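Local atomic coordinates of bartonella effector protein (Bep) substrate of VirB T4SS (Bartonella rochalimae ATCC BAA-1498, PDB entry 4YK1), a protein that is a type IV secretion effector, probably an AMPylase that modifies tyrosine and threonine, represented here by its BID domain. Residues Y49-P52 with E53-E56. Residues are numbered along the deposited sequence; the frame is centred on the assembly and turned at random.
Sequences YNNP and EILE
Asn51 meets Glu53 and Ile54 through two acceptors, its side-chain OD1 and its backbone O, and so starts the turn they share. Ile54 N donates to Asn51 O at 3.3 Å, closing a type I turn, and Glu53 N to Asn51 OD1 at 3.0 Å. With CG anti to the backbone N and beside the carbonyl carbon (chi1 179°), the amide lies next to the following peptide, where OD1 can take the N-H; both donors sit well above the plane of the carbonyl they address. At the other end of that amide, Asn51 ND2 rests 3.8 Å from Ile54 CB. Ile54 in turn reaches back to Tyr49: CG1, anti to its own N (chi1 -161°), carries Ile54 CD1 to within 3.7 Å of Tyr49 CB, and Ile54 CG2 approaches Tyr49 CD2 obliquely at 3.9 Å. Beyond this contact the buried tyrosine packs on Leu109 of helix 97-140, and its hydroxyl is hydrogen-bonded to Pro80 O. A water bridges Pro52 O and Leu55 N. This is an Asx turn within a type I beta turn, followed by a second type I turn, joining helices 32-49 and 56-64 of the BID domain, a four-helix bundle topped with a hook.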
ATOM      1  N   TYR A  49      18.368  -1.432  -0.372  1.00 27.52           N
ATOM      2  CA  TYR A  49      18.714  -0.742   0.862  1.00 28.38           C
ATOM      3  C   TYR A  49      19.278  -1.684   1.919  1.00 30.94           C
ATOM      4  O   TYR A  49      19.613  -1.237   3.015  1.00 32.53           O
ATOM      5  CB  TYR A  49      17.481  -0.021   1.428  1.00 26.07           C
ATOM      6  CG  TYR A  49      16.905   1.044   0.516  1.00 25.11           C
ATOM      7  CD1 TYR A  49      17.589   2.227   0.284  1.00 25.70           C
ATOM      8  CD2 TYR A  49      15.681   0.862  -0.113  1.00 28.97           C
ATOM      9  CE1 TYR A  49      17.085   3.195  -0.549  1.00 23.36           C
ATOM     10  CE2 TYR A  49      15.154   1.832  -0.947  1.00 23.58           C
ATOM     11  CZ  TYR A  49      15.866   2.991  -1.160  1.00 24.29           C
ATOM     12  OH  TYR A  49      15.361   3.963  -1.984  1.00 23.51           O
ATOM     13  N   ASN A  50      19.348  -2.978   1.592  1.00 29.08           N
ATOM     14  CA  ASN A  50      19.839  -4.016   2.497  1.00 31.23           C
ATOM     15  C   ASN A  50      18.938  -4.100   3.712  1.00 44.28           C
ATOM     16  O   ASN A  50      19.370  -4.485   4.792  1.00 38.17           O
ATOM     17  CB  ASN A  50      21.298  -3.757   2.931  1.00 37.01           C
ATOM     18  CG  ASN A  50      21.994  -5.025   3.385  1.00 49.10           C
ATOM     19  OD1 ASN A  50      21.700  -6.113   2.887  1.00 47.37           O
ATOM     20  ND2 ASN A  50      22.906  -4.897   4.343  1.00 50.85           N
ATOM     21  N   ASN A  51      17.675  -3.740   3.533  1.00 40.44           N
ATOM     22  CA  ASN A  51      16.742  -3.793   4.637  1.00 37.27           C
ATOM     23  C   ASN A  51      15.325  -4.009   4.130  1.00 36.13           C
ATOM     24  O   ASN A  51      14.690  -3.081   3.626  1.00 33.48           O
ATOM     25  CB  ASN A  51      16.839  -2.514   5.472  1.00 40.81           C
ATOM     26  CG  ASN A  51      15.873  -2.511   6.635  1.00 45.49           C
ATOM     27  OD1 ASN A  51      15.203  -3.504   6.894  1.00 42.88           O
ATOM     28  ND2 ASN A  51      15.810  -1.397   7.354  1.00 46.78           N
ATOM     29  N   PRO A  52      14.817  -5.238   4.289  1.00 38.97           N
ATOM     30  CA  PRO A  52      13.484  -5.634   3.820  1.00 37.29           C
ATOM     31  C   PRO A  52      12.371  -4.775   4.417  1.00 35.32           C
ATOM     32  O   PRO A  52      11.344  -4.592   3.772  1.00 34.97           O
ATOM     33  CB  PRO A  52      13.343  -7.091   4.304  1.00 42.71           C
ATOM     34  CG  PRO A  52      14.704  -7.517   4.742  1.00 47.29           C
ATOM     35  CD  PRO A  52      15.469  -6.289   5.095  1.00 43.90           C
ATOM     36  N   GLU A  53      12.572  -4.247   5.624  1.00 34.74           N
ATOM     37  CA  GLU A  53      11.475  -3.548   6.303  1.00 42.03           C
ATOM     38  C   GLU A  53      11.634  -2.019   6.330  1.00 38.29           C
ATOM     39  O   GLU A  53      10.931  -1.325   7.068  1.00 35.14           O
ATOM     40  CB  GLU A  53      11.317  -4.083   7.735  1.00 48.89           C
ATOM     41  CG  GLU A  53      10.964  -5.587   7.830  1.00 59.02           C
ATOM     42  CD  GLU A  53       9.743  -6.000   6.988  1.00 67.26           C
ATOM     43  OE1 GLU A  53       8.742  -5.248   6.942  1.00 61.52           O
ATOM     44  OE2 GLU A  53       9.785  -7.094   6.375  1.00 71.83           O
ATOM     45  N   ILE A  54      12.525  -1.489   5.500  1.00 30.00           N
ATOM     46  CA  ILE A  54      12.810  -0.057   5.522  1.00 31.40           C
ATOM     47  C   ILE A  54      11.544   0.776   5.248  1.00 28.06           C
ATOM     48  O   ILE A  54      11.406   1.876   5.767  1.00 31.78           O
ATOM     49  CB  ILE A  54      13.964   0.293   4.531  1.00 34.64           C
ATOM     50  CG1 ILE A  54      14.581   1.650   4.876  1.00 33.45           C
ATOM     51  CG2 ILE A  54      13.491   0.257   3.057  1.00 26.12           C
ATOM     52  CD1 ILE A  54      15.970   1.849   4.260  1.00 31.15           C
ATOM     53  N   LEU A  55      10.606   0.247   4.470  1.00 27.18           N
ATOM     54  CA  LEU A  55       9.357   0.967   4.202  1.00 27.29           C
ATOM     55  C   LEU A  55       8.169   0.437   5.019  1.00 28.63           C
ATOM     56  O   LEU A  55       7.009   0.696   4.681  1.00 32.04           O
ATOM     57  CB  LEU A  55       8.999   0.890   2.714  1.00 25.17           C
ATOM     58  CG  LEU A  55      10.038   1.426   1.714  1.00 31.82           C
ATOM     59  CD1 LEU A  55       9.514   1.227   0.305  1.00 31.95           C
ATOM     60  CD2 LEU A  55      10.331   2.904   1.956  1.00 24.73           C
ATOM     61  N   GLU A  56       8.448  -0.298   6.087  1.00 32.41           N
ATOM     62  CA  GLU A  56       7.370  -0.931   6.854  1.00 32.87           C
ATOM     63  C   GLU A  56       6.372   0.101   7.391  1.00 31.25           C
ATOM     64  O   GLU A  56       5.167  -0.082   7.299  1.00 35.24           O
ATOM     65  CB  GLU A  56       7.953  -1.745   8.002  1.00 38.15           C
ATOM     66  CG  GLU A  56       6.990  -1.962   9.147  1.00 60.18           C
ATOM     67  CD  GLU A  56       7.666  -2.638  10.318  1.00 79.69           C
ATOM     68  OE1 GLU A  56       8.327  -1.931  11.110  1.00 82.00           O
ATOM     69  OE2 GLU A  56       7.545  -3.876  10.434  1.00 86.30           O
TER
HETATM   70  O   HOH W   1      10.337  -2.263   2.869  1.00 34.75           O